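Local coordinates for protein putative NADPH:quinone oxidoreductase (Ralstonia eutropha, PDB 3IUP) that probably catalyses the NADPH-dependent reduction of quinones, holding the cofactor between a Rossmann-type nucleotide-binding domain and a GroES-like domain, at residues A[157-162]-A[182-187]; A[198-203]-A[219-224]; A[43-48]-A[95-100]; A[241-246]-A[280-285]; A[117-122]-A[138-143]. All blocks are in the same frame, centred on the assembly; numbering follows the deposited sequence.

How the contacts relate
Contacts 2 and 4 belong to one parallel sheet: 219-224 forms an edge of it, while 241-246 and 280-285 lie further in and carry a pair of aromatic rings. Contact 1 joins two helices near the centre of the chain. It has no hydrogen bond across it and consists of apolar packing beside NADPH. Contacts 3 and 5 fall in the GroES-like domain and meet directly, since Gly98 and Gly100 of contact 3 pair with Ala121 and Val119 of contact 5. Contact 3 is buried yet polar, with waters and carboxylates. Contact 5 is partly open to solvent, combining a short antiparallel strand pair with small aliphatic contacts.

Contact 1: A[157-162]-A[182-187]; sequences PLTALG and SNLGQM. With NDP (NADPH dihydro-nicotinamide-adenine-dinucleotide phosphate), chain C.
Thr159 and Leu184 meet in the Rossmann-type cofactor domain, where segments 157-162 and 183-187 of two helices cross at -51° beside the bound NADPH. The tight part is apolar. CG2 of Thr159 lies 3.6 Å from CD1 of Leu184, the two side chains running at about a right angle, and the selenium of Met187, a selenomethionine, sits 3.7 Å from N of Pro157 and also against the proline ring. An extended chi2 (176°) carries the selenium out from CB to the proline. The fit at Ala160 is slacker, its methyl 4.0 Å from CD2 of Leu184, and no hydrogen bond crosses between the segments. The partly exposed Gln186 takes no part across the helices; its OE1 is hydrogen-bonded to Gln215. The first turn of helix 183-195 receives the pyrophosphate, as in other dinucleotide-binding folds: N of Asn183 donates to NDP O1A at 2.9 Å and N of Leu184 to NDP O1N at 2.8 Å. Ser182 caps that turn, its OG accepting from N of Gly185. With chi1 of -61°, Thr159 sets CG2 against Leu184 while OG1, hydrogen-bonded to the carbonyl of Val155, comes within 3.0 Å of the nicotinamide carbon C4N of NDP.

Contact 2: A[198-203]-A[219-224]; sequences KLVNIV and HVCNAA
A chi1 of -64° sets CG of Asn201 beside its own backbone N, and a chi2 of -81° turns the amide so that ND2 meets O of His219 at 3.1 Å. The backbone N of Asn201 reaches the same oxygen at 2.9 Å, and the two donors come from opposite faces of the carbonyl plane. Beyond this grip the strands run parallel: Cys221 N donates to Asn201 O, Val203 N to Cys221 O and Ala223 N to Val203 O. This is the pairing of a beta-alpha-beta unit, with helix 206-214 between the strands and lying on the side of Asn201, Val203 and Val220. There CG2 of Val203 lies 4.2 Å from CG1 of Val220; on the other side CG1 of Val200 rests 4.2 Å from SG of Cys221. Beside Leu199 and His219 a water donates to Leu199 O at 2.7 Å and accepts from His219 N at 2.9 Å. The buried Asn201 amide thus supplies an extra donor to the sheet, and its bond to His219 O should fix the rotation of the side chain.

Contact 3: A[43-48]-A[95-100]; sequences PLNPSD and GNEGAG
Glu97 reaches towards Pro43 and Asn45 with a side chain that leaves CB between the backbone N and the carbonyl carbon (chi1 67°) and then runs extended. Its CG lies against the proline ring, 3.8 Å from CG of Pro43. CD lies 4.0 Å from ND2 of Asn45, and OE2 stands 3.5 Å from CG of Pro43 while accepting from ND2 of Asn45 at 3.0 Å. The bond arrives on the anti side of OE2, in the plane of the amide but 23° out of that of the carboxylate. OE1 takes the backbone N-H groups of Phe154 and Val155. In the GroES-like domain this joins the start of helix 46-53 to the approach to strand 98-105. A second carboxylate works alongside: OD1 of Asp48 accepts from N of Asn96 at 2.8 Å, and OD2 uses its anti lone pair for N of Asn45 at 3.0 Å. One water links OD2 of Asp48 with OG of Ser47, ND2 of Asn45 and ND2 of Asn96. OD1 of Asn45 is bonded to Lys368, itself a partner of NADPH.

Contact 4: A[241-246]-A[280-285]; sequences ATIAFD and HKQVYL
The rings of Phe245 and Tyr284 stand side by side and point the same way, their planes 27° apart but slid so far that they barely overlap, with centroids 5.6 Å apart. CE2 of Phe245 is 3.8 Å from CD2 of Tyr284. One face of the tyrosine ring has NE2 of Gln282 above it, off towards the rim, from an amide whose OE1 accepts from NE2 of His280 in the plane of the imidazole. At the tyrosine edge CD1 of Ile243 sits 3.9 Å from CE2 of Tyr284. Trp309 meets both rings edge-to-face, and the tyrosine hydroxyl bonds to Glu170. Beneath the rings run neighbouring parallel strands of the Rossmann-type sheet, linked as a beta-alpha-beta unit through helix 253-266. Four backbone bonds join them, the last from Asp246 N to Tyr284 O. On the reverse face CB of Ala244 packs 3.9 Å from CG2 of Val283. OD2 of Asp246 lies 3.3 Å from CD2 of Leu285 and accepts from N of Gly249, while OD1 binds Thr248 and Thr178.

Contact 5: A[117-122]-A[138-143]; sequences KTVAAI and CLVLPE
An antiparallel strand pair in the GroES-like domain brings Thr118, Val119 and Ala120 against Leu139, Val140 and Leu141. Ala120 and Leu139 form the hydrogen-bonded pair: N of Leu139 donates almost straight to O of Ala120 at 2.7 Å, and N of Ala120 returns a bond of 2.9 Å to O of Leu139. Beyond the non-hydrogen-bonded pair Val119 and Val140, N of Leu141 reaches O of Thr118 at 3.0 Å, in the plane of that carbonyl. The short segments lie at 139° to one another, a marked departure from straight antiparallel alignment. Strand 118-121 is the inner of the two, for its other edge is bonded to strand 98-105 in the same curled sheet. Leu141 supplies much of the side-chain packing. A chi1 of -72° puts its CG opposite the carbonyl carbon, and from there CD1 comes within 3.7 Å of CG2 of Thr118 while CD2 lies 4.2 Å from CB of Ala120. On the face of Val119 and Cys138 the beta carbons of these two residues are 4.2 Å apart, and strand 34-43 packs on both through Ile37. The opposite face is met by helix 320-332, where Val331 touches Leu139. Towards solvent, CD of Lys117 passes obliquely over Val140, 4.0 Å from its CG1.

Contact 1: A[157-162]-A[182-187]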
# COMPACT_ATOMS: atom_id res chain seq x y z
N PRO A 157 7.79 -0.87 -23.31
CA PRO A 157 8.86 -1.84 -23.12
C PRO A 157 9.62 -1.70 -21.79
O PRO A 157 9.95 -2.71 -21.16
CB PRO A 157 9.78 -1.58 -24.34
CG PRO A 157 8.86 -1.10 -25.39
CD PRO A 157 7.84 -0.23 -24.64
N LEU A 158 9.92 -0.48 -21.38
CA LEU A 158 10.70 -0.30 -20.17
C LEU A 158 9.84 -0.56 -18.95
O LEU A 158 10.37 -0.99 -17.94
CB LEU A 158 11.36 1.06 -20.06
CG LEU A 158 12.42 1.29 -21.12
CD1 LEU A 158 12.92 2.77 -21.08
CD2 LEU A 158 13.60 0.27 -21.08
N THR A 159 8.54 -0.29 -19.03
CA THR A 159 7.66 -0.60 -17.93
C THR A 159 7.58 -2.10 -17.78
O THR A 159 7.64 -2.60 -16.65
CB THR A 159 6.30 0.04 -18.10
OG1 THR A 159 6.47 1.47 -18.14
CG2 THR A 159 5.33 -0.29 -16.97
N ALA A 160 7.43 -2.83 -18.88
CA ALA A 160 7.35 -4.29 -18.80
C ALA A 160 8.62 -4.85 -18.20
O ALA A 160 8.59 -5.68 -17.29
CB ALA A 160 7.05 -4.91 -20.15
N LEU A 161 9.76 -4.40 -18.71
CA LEU A 161 11.02 -4.81 -18.12
C LEU A 161 11.13 -4.36 -16.66
O LEU A 161 11.68 -5.09 -15.81
CB LEU A 161 12.20 -4.27 -18.94
CG LEU A 161 12.35 -4.95 -20.29
CD1 LEU A 161 13.30 -4.11 -21.14
CD2 LEU A 161 12.84 -6.41 -20.14
N GLY A 162 10.64 -3.18 -16.35
CA GLY A 162 10.68 -2.69 -15.00
C GLY A 162 9.86 -3.47 -14.00
O GLY A 162 10.20 -3.52 -12.82
N SER A 182 -3.55 -5.91 -22.78
CA SER A 182 -3.00 -4.63 -23.22
C SER A 182 -1.77 -4.84 -24.08
O SER A 182 -1.12 -5.90 -24.04
CB SER A 182 -2.64 -3.74 -22.01
OG SER A 182 -1.54 -4.29 -21.34
N ASN A 183 -1.42 -3.85 -24.90
CA ASN A 183 -0.14 -3.90 -25.56
C ASN A 183 1.02 -4.24 -24.61
O ASN A 183 1.85 -5.12 -24.89
CB ASN A 183 0.18 -2.61 -26.33
CG ASN A 183 -0.51 -2.52 -27.70
OD1 ASN A 183 -1.51 -3.16 -27.94
ND2 ASN A 183 0.05 -1.71 -28.59
N LEU A 184 1.09 -3.55 -23.48
CA LEU A 184 2.16 -3.80 -22.52
C LEU A 184 2.13 -5.24 -21.98
O LEU A 184 3.15 -5.91 -21.87
CB LEU A 184 2.05 -2.79 -21.35
CG LEU A 184 3.21 -2.75 -20.35
CD1 LEU A 184 3.13 -1.49 -19.53
CD2 LEU A 184 3.19 -3.98 -19.45
N GLY A 185 0.93 -5.71 -21.70
CA GLY A 185 0.74 -7.08 -21.23
C GLY A 185 1.19 -8.12 -22.20
O GLY A 185 1.77 -9.17 -21.81
N GLN A 186 0.94 -7.89 -23.48
CA GLN A 186 1.40 -8.81 -24.49
C GLN A 186 2.94 -8.86 -24.50
O GLN A 186 3.49 -9.93 -24.65
CB GLN A 186 0.83 -8.47 -25.86
CG GLN A 186 -0.66 -8.63 -25.92
CD GLN A 186 -1.28 -8.15 -27.21
OE1 GLN A 186 -0.87 -8.58 -28.26
NE2 GLN A 186 -2.32 -7.27 -27.13
N MSE A 187 3.60 -7.71 -24.28
CA MSE A 187 5.04 -7.67 -24.21
C MSE A 187 5.52 -8.39 -23.00
O MSE A 187 6.47 -9.13 -23.07
CB MSE A 187 5.60 -6.23 -24.19
CG MSE A 187 5.24 -5.44 -25.32
SE MSE A 187 5.96 -3.65 -24.99
CE MSE A 187 5.27 -2.89 -26.65
PA NDP C . -3.64 -0.67 -24.25
O1A NDP C . -2.86 -1.41 -25.23
O2A NDP C . -4.47 0.47 -24.70
O5B NDP C . -4.61 -1.82 -23.55
C5B NDP C . -5.43 -1.38 -22.47
C4B NDP C . -6.08 -2.58 -21.84
O4B NDP C . -6.82 -2.08 -20.77
C3B NDP C . -7.02 -3.32 -22.80
O3B NDP C . -6.85 -4.72 -22.82
C2B NDP C . -8.42 -3.02 -22.22
O2B NDP C . -9.35 -4.09 -22.34
C1B NDP C . -8.08 -2.78 -20.75
N9A NDP C . -9.04 -1.91 -20.06
C8A NDP C . -9.47 -0.67 -20.51
N7A NDP C . -10.28 -0.14 -19.59
C5A NDP C . -10.38 -1.01 -18.52
C6A NDP C . -11.08 -1.00 -17.30
N6A NDP C . -11.93 -0.03 -16.94
N1A NDP C . -10.94 -2.07 -16.44
C2A NDP C . -10.18 -3.15 -16.76
N3A NDP C . -9.50 -3.16 -17.96
C4A NDP C . -9.60 -2.12 -18.82
O3 NDP C . -2.78 -0.08 -23.02
PN NDP C . -1.23 -0.03 -22.89
O1N NDP C . -0.58 -1.31 -23.08
O2N NDP C . -0.64 1.11 -23.67
O5D NDP C . -1.10 0.37 -21.32
C5D NDP C . -1.41 -0.62 -20.32
C4D NDP C . -1.48 0.05 -18.95
O4D NDP C . -0.12 0.29 -18.53
C3D NDP C . -2.24 1.39 -18.89
O3D NDP C . -2.98 1.51 -17.69
C2D NDP C . -1.09 2.39 -18.86
O2D NDP C . -1.39 3.66 -18.32
C1D NDP C . -0.10 1.61 -17.99
N1N NDP C . 1.27 2.15 -18.02
C2N NDP C . 1.72 2.71 -16.87
C3N NDP C . 2.97 3.26 -16.78
C7N NDP C . 3.51 3.75 -15.45
O7N NDP C . 4.73 4.41 -15.48
N7N NDP C . 2.87 3.62 -14.28
C4N NDP C . 3.96 3.01 -17.86
C5N NDP C . 3.37 2.36 -19.09
C6N NDP C . 2.04 1.95 -19.11
P2B NDP C . -10.87 -3.83 -22.93
O1X NDP C . -10.83 -4.17 -24.42
O2X NDP C . -11.35 -2.40 -22.71
O3X NDP C . -11.73 -4.82 -22.13

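Contact 2: A[198-203]-A[219-224]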
# COMPACT_ATOMS: atom_id res chain seq x y z
N LYS A 198 7.72 -17.15 -14.30
CA LYS A 198 6.35 -17.53 -14.10
C LYS A 198 5.48 -16.29 -13.94
O LYS A 198 5.84 -15.31 -13.26
CB LYS A 198 6.23 -18.46 -12.87
CG LYS A 198 7.13 -19.69 -12.99
CD LYS A 198 6.92 -20.65 -11.79
N LEU A 199 4.34 -16.32 -14.60
CA LEU A 199 3.54 -15.12 -14.77
C LEU A 199 2.08 -15.53 -14.71
O LEU A 199 1.66 -16.51 -15.36
CB LEU A 199 3.88 -14.50 -16.10
CG LEU A 199 2.91 -13.42 -16.59
CD1 LEU A 199 2.92 -12.15 -15.62
CD2 LEU A 199 3.21 -13.00 -18.02
N VAL A 200 1.27 -14.79 -13.97
CA VAL A 200 -0.15 -14.95 -14.02
C VAL A 200 -0.74 -13.75 -14.69
O VAL A 200 -0.61 -12.61 -14.21
CB VAL A 200 -0.78 -15.16 -12.64
CG1 VAL A 200 -2.35 -15.23 -12.72
CG2 VAL A 200 -0.12 -16.37 -11.88
N ASN A 201 -1.42 -13.98 -15.82
CA ASN A 201 -2.09 -12.92 -16.57
C ASN A 201 -3.55 -12.87 -16.17
O ASN A 201 -4.19 -13.91 -16.11
CB ASN A 201 -2.03 -13.21 -18.08
CG ASN A 201 -0.63 -13.22 -18.61
OD1 ASN A 201 -0.08 -12.16 -18.88
ND2 ASN A 201 -0.02 -14.41 -18.79
N ILE A 202 -4.03 -11.68 -15.87
CA ILE A 202 -5.45 -11.46 -15.56
C ILE A 202 -6.05 -10.55 -16.59
O ILE A 202 -5.52 -9.49 -16.89
CB ILE A 202 -5.64 -10.89 -14.14
CG1 ILE A 202 -5.14 -11.89 -13.11
CG2 ILE A 202 -7.12 -10.57 -13.91
CD1 ILE A 202 -5.08 -11.38 -11.64
N VAL A 203 -7.19 -10.97 -17.15
CA VAL A 203 -7.91 -10.20 -18.16
C VAL A 203 -9.36 -9.98 -17.72
O VAL A 203 -9.77 -10.52 -16.69
CB VAL A 203 -7.88 -10.92 -19.54
CG1 VAL A 203 -6.45 -11.07 -20.05
CG2 VAL A 203 -8.59 -12.29 -19.45
N HIS A 219 -0.50 -19.05 -17.96
CA HIS A 219 -1.58 -18.82 -16.99
C HIS A 219 -2.34 -17.59 -17.31
O HIS A 219 -1.77 -16.49 -17.28
CB HIS A 219 -1.02 -18.62 -15.60
CG HIS A 219 -0.26 -19.77 -15.06
ND1 HIS A 219 -0.88 -20.91 -14.61
CD2 HIS A 219 1.07 -19.98 -14.93
CE1 HIS A 219 0.03 -21.77 -14.19
NE2 HIS A 219 1.23 -21.23 -14.37
N VAL A 220 -3.63 -17.73 -17.56
CA VAL A 220 -4.49 -16.62 -17.80
C VAL A 220 -5.77 -16.84 -17.05
O VAL A 220 -6.38 -17.91 -17.18
CB VAL A 220 -4.81 -16.47 -19.28
CG1 VAL A 220 -5.60 -15.21 -19.51
CG2 VAL A 220 -3.50 -16.49 -20.14
N CYS A 221 -6.15 -15.87 -16.22
CA CYS A 221 -7.39 -15.87 -15.47
C CYS A 221 -8.26 -14.72 -15.88
O CYS A 221 -7.81 -13.59 -16.05
CB CYS A 221 -7.11 -15.72 -13.97
SG CYS A 221 -6.05 -17.05 -13.38
N ASN A 222 -9.54 -15.00 -16.04
CA ASN A 222 -10.53 -14.04 -16.47
C ASN A 222 -11.33 -13.60 -15.27
O ASN A 222 -12.02 -14.38 -14.66
CB ASN A 222 -11.42 -14.67 -17.54
CG ASN A 222 -12.56 -13.79 -17.99
OD1 ASN A 222 -12.58 -12.60 -17.74
ND2 ASN A 222 -13.46 -14.36 -18.76
N ALA A 223 -11.28 -12.29 -14.96
CA ALA A 223 -12.03 -11.73 -13.85
C ALA A 223 -13.54 -11.94 -13.97
O ALA A 223 -14.22 -11.97 -12.96
CB ALA A 223 -11.67 -10.20 -13.71
N ALA A 224 -14.06 -12.09 -15.20
CA ALA A 224 -15.48 -12.37 -15.43
C ALA A 224 -15.84 -13.83 -15.13
O ALA A 224 -17.01 -14.18 -15.15
CB ALA A 224 -15.88 -12.01 -16.88
O HOH W 1 1.37 -16.89 -18.00

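Contact 3: A[43-48]-A[95-100]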
# COMPACT_ATOMS: atom_id res chain seq x y z
N PRO A 43 2.76 7.24 -30.38
CA PRO A 43 1.56 6.53 -29.99
C PRO A 43 0.69 7.38 -29.10
O PRO A 43 1.19 8.26 -28.41
CB PRO A 43 2.13 5.33 -29.23
CG PRO A 43 3.34 5.87 -28.58
CD PRO A 43 3.92 6.80 -29.61
N LEU A 44 -0.62 7.10 -29.11
CA LEU A 44 -1.57 7.63 -28.15
C LEU A 44 -1.73 6.63 -27.01
O LEU A 44 -2.50 5.66 -27.10
CB LEU A 44 -2.92 7.89 -28.82
CG LEU A 44 -3.00 9.20 -29.57
CD1 LEU A 44 -4.05 9.12 -30.68
CD2 LEU A 44 -3.31 10.34 -28.57
N ASN A 45 -0.93 6.79 -25.98
CA ASN A 45 -0.95 5.88 -24.85
C ASN A 45 -1.90 6.50 -23.79
O ASN A 45 -2.15 7.73 -23.78
CB ASN A 45 0.43 5.74 -24.26
CG ASN A 45 1.43 5.04 -25.15
OD1 ASN A 45 1.10 4.10 -25.91
ND2 ASN A 45 2.72 5.50 -25.06
N PRO A 46 -2.36 5.68 -22.84
CA PRO A 46 -3.23 6.18 -21.76
C PRO A 46 -2.64 7.34 -20.97
O PRO A 46 -3.36 8.28 -20.70
CB PRO A 46 -3.43 4.93 -20.88
CG PRO A 46 -3.42 3.80 -21.90
CD PRO A 46 -2.21 4.21 -22.77
N SER A 47 -1.33 7.34 -20.72
CA SER A 47 -0.67 8.49 -20.08
C SER A 47 -0.85 9.75 -20.90
O SER A 47 -1.09 10.81 -20.36
CB SER A 47 0.81 8.22 -19.87
OG SER A 47 1.33 7.50 -21.01
N ASP A 48 -0.79 9.62 -22.23
CA ASP A 48 -0.96 10.78 -23.11
C ASP A 48 -2.38 11.29 -23.10
O ASP A 48 -2.61 12.48 -23.10
CB ASP A 48 -0.56 10.44 -24.54
CG ASP A 48 0.91 9.93 -24.64
OD1 ASP A 48 1.81 10.70 -24.14
OD2 ASP A 48 1.12 8.80 -25.17
N GLY A 95 2.32 14.26 -25.66
CA GLY A 95 2.93 13.12 -26.30
C GLY A 95 4.27 12.82 -25.69
O GLY A 95 5.24 13.54 -25.92
N ASN A 96 4.34 11.74 -24.91
CA ASN A 96 5.57 11.39 -24.21
C ASN A 96 6.68 10.97 -25.13
O ASN A 96 7.82 11.40 -24.95
CB ASN A 96 5.36 10.24 -23.21
CG ASN A 96 4.73 10.70 -21.93
OD1 ASN A 96 5.26 11.60 -21.27
ND2 ASN A 96 3.63 10.06 -21.52
N GLU A 97 6.38 10.09 -26.08
CA GLU A 97 7.40 9.38 -26.83
C GLU A 97 7.06 9.35 -28.30
O GLU A 97 5.89 9.48 -28.69
CB GLU A 97 7.55 7.91 -26.32
CG GLU A 97 6.38 7.02 -26.59
CD GLU A 97 6.54 5.58 -26.08
OE1 GLU A 97 7.70 5.12 -25.91
OE2 GLU A 97 5.48 4.90 -25.96
N GLY A 98 8.08 9.19 -29.12
CA GLY A 98 7.88 9.01 -30.55
C GLY A 98 9.17 8.75 -31.28
O GLY A 98 10.24 8.62 -30.68
N ALA A 99 9.06 8.71 -32.59
CA ALA A 99 10.20 8.34 -33.41
C ALA A 99 10.15 9.08 -34.70
O ALA A 99 9.06 9.50 -35.15
CB ALA A 99 10.21 6.81 -33.66
N GLY A 100 11.33 9.33 -35.27
CA GLY A 100 11.39 10.00 -36.55
C GLY A 100 12.81 10.05 -37.07
O GLY A 100 13.69 9.29 -36.65
O HOH W 2 2.96 7.85 -23.11
O HOH W 3 3.48 9.22 -26.65
O HOH W 4 1.69 13.20 -22.94

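Contact 4: A[241-246]-A[280-285]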
# COMPACT_ATOMS: atom_id res chain seq x y z
N ALA A 241 3.74 -16.60 -7.32
CA ALA A 241 3.80 -15.15 -7.48
C ALA A 241 3.31 -14.39 -6.23
O ALA A 241 2.25 -14.68 -5.66
CB ALA A 241 3.04 -14.69 -8.72
N THR A 242 4.11 -13.40 -5.83
CA THR A 242 3.82 -12.57 -4.65
C THR A 242 3.91 -11.07 -4.91
O THR A 242 3.78 -10.27 -3.97
CB THR A 242 4.69 -13.00 -3.46
OG1 THR A 242 6.07 -12.94 -3.78
CG2 THR A 242 4.36 -14.46 -3.03
N ILE A 243 4.12 -10.68 -6.15
CA ILE A 243 4.01 -9.28 -6.59
C ILE A 243 3.09 -9.18 -7.79
O ILE A 243 3.10 -10.05 -8.67
CB ILE A 243 5.42 -8.67 -6.89
CG1 ILE A 243 5.33 -7.17 -7.19
CG2 ILE A 243 6.19 -9.39 -8.02
CD1 ILE A 243 6.74 -6.47 -7.21
N ALA A 244 2.24 -8.16 -7.79
CA ALA A 244 1.32 -7.91 -8.87
C ALA A 244 1.47 -6.49 -9.35
O ALA A 244 1.62 -5.56 -8.52
CB ALA A 244 -0.18 -8.14 -8.41
N PHE A 245 1.27 -6.32 -10.65
CA PHE A 245 1.10 -5.01 -11.24
C PHE A 245 -0.29 -4.89 -11.80
O PHE A 245 -0.67 -5.66 -12.71
CB PHE A 245 2.14 -4.78 -12.31
CG PHE A 245 3.51 -4.65 -11.75
CD1 PHE A 245 4.24 -5.75 -11.48
CD2 PHE A 245 4.03 -3.38 -11.48
CE1 PHE A 245 5.53 -5.61 -10.90
CE2 PHE A 245 5.25 -3.24 -10.92
CZ PHE A 245 6.00 -4.33 -10.64
N ASP A 246 -1.06 -3.99 -11.20
CA ASP A 246 -2.45 -3.78 -11.54
C ASP A 246 -2.66 -2.48 -12.33
O ASP A 246 -2.42 -1.38 -11.82
CB ASP A 246 -3.28 -3.78 -10.31
CG ASP A 246 -4.75 -3.45 -10.59
OD1 ASP A 246 -5.30 -3.95 -11.60
OD2 ASP A 246 -5.32 -2.73 -9.78
N HIS A 280 5.77 -11.43 2.35
CA HIS A 280 5.25 -10.15 1.88
C HIS A 280 4.67 -10.24 0.48
O HIS A 280 5.35 -10.72 -0.44
CB HIS A 280 6.35 -9.07 1.88
CG HIS A 280 5.85 -7.72 1.42
ND1 HIS A 280 5.14 -6.87 2.25
CD2 HIS A 280 5.92 -7.10 0.22
CE1 HIS A 280 4.81 -5.79 1.57
NE2 HIS A 280 5.26 -5.90 0.34
N LYS A 281 3.44 -9.77 0.34
CA LYS A 281 2.69 -9.70 -0.89
C LYS A 281 2.53 -8.23 -1.28
O LYS A 281 2.15 -7.41 -0.42
CB LYS A 281 1.29 -10.25 -0.67
CG LYS A 281 1.25 -11.71 -0.31
CD LYS A 281 -0.01 -12.11 0.51
CE LYS A 281 -0.07 -11.50 1.92
NZ LYS A 281 0.92 -12.23 2.77
N GLN A 282 2.84 -7.91 -2.52
CA GLN A 282 2.88 -6.52 -2.97
C GLN A 282 2.01 -6.32 -4.23
O GLN A 282 2.17 -7.07 -5.19
CB GLN A 282 4.31 -6.10 -3.28
CG GLN A 282 4.49 -4.64 -3.71
CD GLN A 282 4.17 -3.63 -2.61
OE1 GLN A 282 4.36 -3.88 -1.43
NE2 GLN A 282 3.66 -2.47 -3.02
N VAL A 283 1.15 -5.31 -4.24
CA VAL A 283 0.40 -4.92 -5.46
C VAL A 283 0.75 -3.50 -5.80
O VAL A 283 0.56 -2.61 -4.96
CB VAL A 283 -1.10 -5.05 -5.29
CG1 VAL A 283 -1.82 -4.49 -6.60
CG2 VAL A 283 -1.48 -6.51 -5.06
N TYR A 284 1.30 -3.26 -6.98
CA TYR A 284 1.52 -1.91 -7.48
C TYR A 284 0.37 -1.52 -8.41
O TYR A 284 0.08 -2.24 -9.37
CB TYR A 284 2.84 -1.84 -8.18
CG TYR A 284 4.00 -1.80 -7.23
CD1 TYR A 284 4.19 -0.71 -6.41
CD2 TYR A 284 4.94 -2.85 -7.16
CE1 TYR A 284 5.27 -0.64 -5.55
CE2 TYR A 284 6.03 -2.79 -6.30
CZ TYR A 284 6.17 -1.68 -5.49
OH TYR A 284 7.21 -1.54 -4.60
N LEU A 285 -0.27 -0.39 -8.11
CA LEU A 285 -1.31 0.14 -8.98
C LEU A 285 -0.54 1.06 -9.94
O LEU A 285 -0.21 2.19 -9.60
CB LEU A 285 -2.35 0.88 -8.19
CG LEU A 285 -3.04 0.14 -7.06
CD1 LEU A 285 -4.23 0.95 -6.46
CD2 LEU A 285 -3.46 -1.27 -7.44

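Contact 5: A[117-122]-A[138-143]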
# COMPACT_ATOMS: atom_id res chain seq x y z
N LYS A 117 19.82 9.77 -39.00
CA LYS A 117 19.40 8.54 -38.36
C LYS A 117 17.92 8.57 -37.98
O LYS A 117 17.33 9.62 -37.74
CB LYS A 117 20.25 8.27 -37.13
CG LYS A 117 21.76 8.17 -37.45
CD LYS A 117 22.28 6.81 -37.25
CE LYS A 117 23.79 6.77 -37.43
NZ LYS A 117 24.12 6.95 -38.85
N THR A 118 17.36 7.37 -37.94
CA THR A 118 16.05 7.13 -37.38
C THR A 118 16.23 6.85 -35.91
O THR A 118 16.95 5.91 -35.51
CB THR A 118 15.34 5.96 -38.12
OG1 THR A 118 15.19 6.34 -39.48
CG2 THR A 118 13.93 5.72 -37.52
N VAL A 119 15.57 7.69 -35.12
CA VAL A 119 15.67 7.69 -33.67
C VAL A 119 14.30 7.67 -32.99
O VAL A 119 13.31 8.05 -33.58
CB VAL A 119 16.46 8.93 -33.16
CG1 VAL A 119 17.90 8.94 -33.78
CG2 VAL A 119 15.72 10.26 -33.40
N ALA A 120 14.31 7.22 -31.73
CA ALA A 120 13.17 7.37 -30.81
C ALA A 120 13.61 8.26 -29.66
O ALA A 120 14.79 8.28 -29.28
CB ALA A 120 12.69 5.99 -30.28
N ALA A 121 12.67 8.98 -29.08
CA ALA A 121 12.94 9.80 -27.88
C ALA A 121 11.75 9.83 -26.99
O ALA A 121 10.62 9.76 -27.50
CB ALA A 121 13.32 11.22 -28.28
N ILE A 122 11.95 9.97 -25.67
CA ILE A 122 10.84 10.20 -24.75
C ILE A 122 10.92 11.65 -24.26
O ILE A 122 11.02 11.94 -23.12
CB ILE A 122 10.66 9.11 -23.61
CG1 ILE A 122 9.37 9.34 -22.81
CG2 ILE A 122 11.82 9.08 -22.68
CD1 ILE A 122 8.90 8.14 -21.99
N CYS A 138 18.16 10.72 -27.43
CA CYS A 138 17.78 9.98 -28.61
C CYS A 138 18.27 8.55 -28.52
O CYS A 138 19.42 8.32 -28.16
CB CYS A 138 18.37 10.62 -29.85
SG CYS A 138 17.64 12.25 -30.13
N LEU A 139 17.39 7.60 -28.82
CA LEU A 139 17.75 6.19 -28.94
C LEU A 139 17.84 5.88 -30.42
O LEU A 139 16.83 5.95 -31.13
CB LEU A 139 16.67 5.33 -28.29
CG LEU A 139 16.87 3.83 -28.13
CD1 LEU A 139 18.16 3.54 -27.36
CD2 LEU A 139 15.64 3.30 -27.38
N VAL A 140 19.02 5.50 -30.90
CA VAL A 140 19.19 5.13 -32.31
C VAL A 140 18.55 3.76 -32.58
O VAL A 140 18.83 2.78 -31.87
CB VAL A 140 20.70 5.13 -32.74
CG1 VAL A 140 20.83 4.71 -34.19
CG2 VAL A 140 21.32 6.51 -32.54
N LEU A 141 17.67 3.71 -33.57
CA LEU A 141 16.91 2.51 -33.84
C LEU A 141 17.74 1.55 -34.71
O LEU A 141 18.59 1.98 -35.47
CB LEU A 141 15.58 2.85 -34.53
CG LEU A 141 14.53 3.52 -33.61
CD1 LEU A 141 13.28 3.83 -34.41
CD2 LEU A 141 14.22 2.64 -32.34
N PRO A 142 17.48 0.25 -34.60
CA PRO A 142 18.26 -0.69 -35.40
C PRO A 142 17.96 -0.63 -36.90
O PRO A 142 16.94 -0.11 -37.32
CB PRO A 142 17.85 -2.06 -34.83
CG PRO A 142 16.56 -1.87 -34.17
CD PRO A 142 16.35 -0.40 -33.92
N GLU A 143 18.86 -1.20 -37.70
CA GLU A 143 18.72 -1.21 -39.15
C GLU A 143 17.40 -1.86 -39.52
O GLU A 143 17.00 -2.86 -38.92
CB GLU A 143 19.88 -1.98 -39.82
CG GLU A 143 20.26 -1.37 -41.17
CD GLU A 143 21.06 -0.08 -41.00
OE1 GLU A 143 22.13 -0.14 -40.37
OE2 GLU A 143 20.63 1.00 -41.51